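Local structure of farnesyl pyrophosphate synthetase (Staphylococcus aureus, 5H9D) at residues Q151-Y161 with L229-L240. The protein probably builds long prenyl diphosphates, such as heptaprenyl diphosphate, by magnesium-dependent chain elongation, as a member of the FPP/GGPP synthase family. Sequence-based numbering, arbitrary orientation.
Sequences QFNSQQTIINY and LLNGHITLPILL
Phe152 lays one face of its ring on Gly232, with the glycine CA over the ring centre. Its backbone also makes the one clear hydrogen bond between the segments, from Phe152 N to Gly232 O at 2.8 Å. The donor sits above the plane of that carbonyl. At the ring edge, Phe152 CZ lies 3.7 Å from Leu230 O, close to the ring plane. Phe264 of helix 261-272 also touches this ring.

Next to it, Gln151 extends alongside His233 in the same direction. The amide and imidazole planes are turned 63° apart, and Gln151 NE2 comes within 3.7 Å of His233 CE1.

A second polar group lies nearer the helices. Gln156 NE2 is 2.9 Å from Ile234 O. Separately, Ile234 O accepts a hydrogen bond from Arg164. On the other end of the amide, Gln156 OE1 takes an in-plane hydrogen bond from Asn160 ND2 at 3.0 Å. That bond helps fix the rotation of the amide.

Ring and aliphatic contacts join the starts of helices 158-183 and 236-243. Tyr161 has CG anti to the backbone N (chi1 153°), which brings one ring face over the backbone N of Leu236. Leu236 CB makes a CH-pi contact with the same ring, 4.1 Å from its centroid. Leu239 CD1 packs against Tyr161 CB. Ile158 and Leu239 overlap head to tail, with CG1 of Ile158 3.7 Å from CB of Leu239. The tip of Ile158, CD1, meets CD2 of Leu240 at 3.6 Å. Tyr161 OH is hydrogen-bonded to Asp210 OD2 of helix 188-215.

In this mainly helical prenyl synthase fold, one directional backbone hydrogen bond thus sets the Gly232 turn, where a positive phi (85°) and the ring over CA suit a glycine. The helix starts are held mainly by non-directional contacts.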
loop_
_atom_site.group_PDB
_atom_site.type_symbol
_atom_site.label_atom_id
_atom_site.label_comp_id
_atom_site.label_asym_id
_atom_site.label_seq_id
_atom_site.Cartn_x
_atom_site.Cartn_y
_atom_site.Cartn_z
ATOM N N GLN A 151 -6.659 15.365 9.592
ATOM C CA GLN A 151 -6.687 16.570 8.765
ATOM C C GLN A 151 -7.307 17.802 9.437
ATOM O O GLN A 151 -8.485 17.825 9.762
ATOM C CB GLN A 151 -7.338 16.262 7.400
ATOM C CG GLN A 151 -6.276 15.898 6.307
ATOM C CD GLN A 151 -6.857 15.526 4.918
ATOM O OE1 GLN A 151 -7.687 16.250 4.348
ATOM N NE2 GLN A 151 -6.399 14.401 4.367
ATOM N N PHE A 152 -6.461 18.803 9.676
ATOM C CA PHE A 152 -6.831 20.076 10.314
ATOM C C PHE A 152 -7.068 20.078 11.811
ATOM O O PHE A 152 -7.696 20.994 12.352
ATOM C CB PHE A 152 -8.028 20.704 9.612
ATOM C CG PHE A 152 -7.671 21.346 8.309
ATOM C CD1 PHE A 152 -6.899 22.508 8.295
ATOM C CD2 PHE A 152 -8.053 20.758 7.094
ATOM C CE1 PHE A 152 -6.513 23.078 7.097
ATOM C CE2 PHE A 152 -7.674 21.319 5.887
ATOM C CZ PHE A 152 -6.902 22.486 5.882
ATOM N N ASN A 153 -6.546 19.057 12.482
ATOM C CA ASN A 153 -6.672 18.936 13.930
ATOM C C ASN A 153 -5.502 19.638 14.581
ATOM O O ASN A 153 -4.413 19.073 14.682
ATOM C CB ASN A 153 -6.631 17.475 14.356
ATOM C CG ASN A 153 -6.936 17.303 15.819
ATOM O OD1 ASN A 153 -6.449 18.071 16.656
ATOM N ND2 ASN A 153 -7.756 16.294 16.144
ATOM N N SER A 154 -5.725 20.856 15.049
ATOM C CA SER A 154 -4.671 21.643 15.681
ATOM C C SER A 154 -4.388 21.274 17.123
ATOM O O SER A 154 -3.626 21.957 17.795
ATOM C CB SER A 154 -5.041 23.119 15.611
ATOM O OG SER A 154 -6.386 23.297 16.010
ATOM N N GLN A 155 -4.997 20.202 17.610
ATOM C CA GLN A 155 -4.793 19.806 19.001
ATOM C C GLN A 155 -3.933 18.544 19.151
ATOM O O GLN A 155 -3.682 18.062 20.252
ATOM C CB GLN A 155 -6.162 19.609 19.662
ATOM C CG GLN A 155 -7.181 20.717 19.312
ATOM C CD GLN A 155 -6.746 22.112 19.769
ATOM O OE1 GLN A 155 -6.781 23.071 18.990
ATOM N NE2 GLN A 155 -6.341 22.230 21.037
ATOM N N GLN A 156 -3.457 18.028 18.033
ATOM C CA GLN A 156 -2.672 16.835 18.068
ATOM C C GLN A 156 -1.280 17.078 18.672
ATOM O O GLN A 156 -0.749 18.188 18.636
ATOM C CB GLN A 156 -2.589 16.270 16.662
ATOM C CG GLN A 156 -1.562 16.937 15.811
ATOM C CD GLN A 156 -0.698 15.923 15.104
ATOM O OE1 GLN A 156 -0.668 14.736 15.477
ATOM N NE2 GLN A 156 0.024 16.377 14.082
ATOM N N THR A 157 -0.694 16.020 19.224
ATOM C CA THR A 157 0.611 16.101 19.865
ATOM C C THR A 157 1.823 15.590 19.020
ATOM O O THR A 157 1.675 14.812 18.058
ATOM C CB THR A 157 0.544 15.350 21.213
ATOM O OG1 THR A 157 1.491 15.914 22.128
ATOM C CG2 THR A 157 0.828 13.860 21.018
ATOM N N ILE A 158 3.020 16.052 19.374
ATOM C CA ILE A 158 4.216 15.628 18.664
ATOM C C ILE A 158 4.442 14.123 18.765
ATOM O O ILE A 158 4.683 13.458 17.758
ATOM C CB ILE A 158 5.462 16.381 19.162
ATOM C CG1 ILE A 158 5.464 17.784 18.547
ATOM C CG2 ILE A 158 6.718 15.626 18.779
ATOM C CD1 ILE A 158 6.668 18.583 18.845
ATOM N N ILE A 159 4.360 13.583 19.971
ATOM C CA ILE A 159 4.540 12.154 20.168
ATOM C C ILE A 159 3.595 11.432 19.200
ATOM O O ILE A 159 3.863 10.312 18.738
ATOM C CB ILE A 159 4.219 11.769 21.655
ATOM C CG1 ILE A 159 5.162 10.667 22.148
ATOM C CG2 ILE A 159 2.772 11.348 21.799
ATOM C CD1 ILE A 159 4.892 9.327 21.582
ATOM N N ASN A 160 2.498 12.098 18.861
ATOM C CA ASN A 160 1.507 11.513 17.972
ATOM C C ASN A 160 1.829 11.746 16.476
ATOM O O ASN A 160 1.382 10.989 15.609
ATOM C CB ASN A 160 0.131 12.072 18.348
ATOM C CG ASN A 160 -1.003 11.391 17.613
ATOM O OD1 ASN A 160 -1.303 10.204 17.848
ATOM N ND2 ASN A 160 -1.652 12.142 16.714
ATOM N N TYR A 161 2.595 12.795 16.173
ATOM C CA TYR A 161 2.969 13.065 14.788
ATOM C C TYR A 161 4.028 12.047 14.407
ATOM O O TYR A 161 4.053 11.574 13.284
ATOM C CB TYR A 161 3.495 14.502 14.620
ATOM C CG TYR A 161 4.468 14.665 13.476
ATOM C CD1 TYR A 161 5.808 14.257 13.623
ATOM C CD2 TYR A 161 4.049 15.116 12.223
ATOM C CE1 TYR A 161 6.685 14.275 12.572
ATOM C CE2 TYR A 161 4.929 15.144 11.138
ATOM C CZ TYR A 161 6.250 14.708 11.326
ATOM O OH TYR A 161 7.149 14.627 10.275
ATOM N N LEU A 229 -0.103 21.798 4.461
ATOM C CA LEU A 229 -0.923 22.570 5.372
ATOM C C LEU A 229 -2.235 22.919 4.673
ATOM O O LEU A 229 -3.288 23.009 5.308
ATOM C CB LEU A 229 -0.186 23.835 5.776
ATOM C CG LEU A 229 -0.883 24.701 6.808
ATOM C CD1 LEU A 229 -1.153 23.870 8.045
ATOM C CD2 LEU A 229 -0.018 25.908 7.132
ATOM N N LEU A 230 -2.168 23.103 3.357
ATOM C CA LEU A 230 -3.355 23.435 2.588
ATOM C C LEU A 230 -4.302 22.255 2.631
ATOM O O LEU A 230 -5.500 22.409 2.417
ATOM C CB LEU A 230 -2.972 23.779 1.148
ATOM C CG LEU A 230 -2.180 25.091 1.104
ATOM C CD1 LEU A 230 -1.283 25.190 -0.118
ATOM C CD2 LEU A 230 -3.170 26.223 1.141
ATOM N N ASN A 231 -3.763 21.076 2.925
ATOM C CA ASN A 231 -4.581 19.876 3.017
ATOM C C ASN A 231 -4.831 19.526 4.467
ATOM O O ASN A 231 -5.334 18.449 4.763
ATOM C CB ASN A 231 -3.901 18.696 2.337
ATOM C CG ASN A 231 -4.009 18.753 0.840
ATOM O OD1 ASN A 231 -3.923 19.830 0.244
ATOM N ND2 ASN A 231 -4.176 17.582 0.207
ATOM N N GLY A 232 -4.456 20.424 5.369
ATOM C CA GLY A 232 -4.676 20.187 6.781
ATOM C C GLY A 232 -3.661 19.380 7.570
ATOM O O GLY A 232 -3.838 19.251 8.776
ATOM N N HIS A 233 -2.622 18.839 6.921
ATOM C CA HIS A 233 -1.575 18.045 7.588
ATOM C C HIS A 233 -0.656 18.902 8.438
ATOM O O HIS A 233 0.166 19.660 7.911
ATOM C CB HIS A 233 -0.721 17.323 6.565
ATOM C CG HIS A 233 -1.504 16.444 5.652
ATOM N ND1 HIS A 233 -2.108 15.281 6.080
ATOM C CD2 HIS A 233 -1.811 16.571 4.340
ATOM C CE1 HIS A 233 -2.755 14.729 5.069
ATOM N NE2 HIS A 233 -2.593 15.493 4.003
ATOM N N ILE A 234 -0.800 18.764 9.754
ATOM C CA ILE A 234 -0.004 19.500 10.727
ATOM C C ILE A 234 1.273 18.703 11.011
ATOM O O ILE A 234 1.280 17.809 11.838
ATOM C CB ILE A 234 -0.790 19.666 12.003
ATOM C CG1 ILE A 234 -2.202 20.141 11.660
ATOM C CG2 ILE A 234 -0.086 20.610 12.919
ATOM C CD1 ILE A 234 -2.258 21.416 10.868
ATOM N N THR A 235 2.359 19.063 10.332
ATOM C CA THR A 235 3.611 18.348 10.441
ATOM C C THR A 235 4.594 18.954 11.439
ATOM O O THR A 235 4.376 20.061 11.929
ATOM C CB THR A 235 4.229 18.231 9.048
ATOM O OG1 THR A 235 4.579 19.536 8.571
ATOM C CG2 THR A 235 3.200 17.622 8.064
ATOM N N LEU A 236 5.675 18.227 11.726
ATOM C CA LEU A 236 6.648 18.664 12.716
ATOM C C LEU A 236 6.966 20.169 12.754
ATOM O O LEU A 236 6.873 20.795 13.815
ATOM C CB LEU A 236 7.945 17.836 12.600
ATOM C CG LEU A 236 8.923 18.020 13.773
ATOM C CD1 LEU A 236 8.167 17.700 15.032
ATOM C CD2 LEU A 236 10.153 17.157 13.665
ATOM N N PRO A 237 7.342 20.772 11.616
ATOM C CA PRO A 237 7.641 22.211 11.671
ATOM C C PRO A 237 6.511 22.987 12.361
ATOM O O PRO A 237 6.734 23.752 13.303
ATOM C CB PRO A 237 7.756 22.599 10.209
ATOM C CG PRO A 237 8.178 21.323 9.560
ATOM C CD PRO A 237 7.356 20.291 10.233
ATOM N N ILE A 238 5.289 22.739 11.900
ATOM C CA ILE A 238 4.113 23.411 12.427
ATOM C C ILE A 238 3.757 23.102 13.873
ATOM O O ILE A 238 3.128 23.918 14.528
ATOM C CB ILE A 238 2.909 23.157 11.518
ATOM C CG1 ILE A 238 3.330 23.400 10.054
ATOM C CG2 ILE A 238 1.789 24.114 11.879
ATOM C CD1 ILE A 238 2.233 23.261 9.036
ATOM N N LEU A 239 4.162 21.941 14.376
ATOM C CA LEU A 239 3.885 21.568 15.764
ATOM C C LEU A 239 4.854 22.312 16.672
ATOM O O LEU A 239 4.509 22.684 17.795
ATOM C CB LEU A 239 4.062 20.059 15.963
ATOM C CG LEU A 239 2.947 19.230 15.328
ATOM C CD1 LEU A 239 3.389 17.798 15.021
ATOM C CD2 LEU A 239 1.772 19.234 16.276
ATOM N N LEU A 240 6.068 22.517 16.163
ATOM C CA LEU A 240 7.109 23.195 16.902
ATOM C C LEU A 240 6.807 24.667 17.051
ATOM O O LEU A 240 6.907 25.218 18.132
ATOM C CB LEU A 240 8.465 22.999 16.219
ATOM C CG LEU A 240 8.943 21.546 16.203
ATOM C CD1 LEU A 240 10.310 21.455 15.616
ATOM C CD2 LEU A 240 8.961 20.994 17.605
#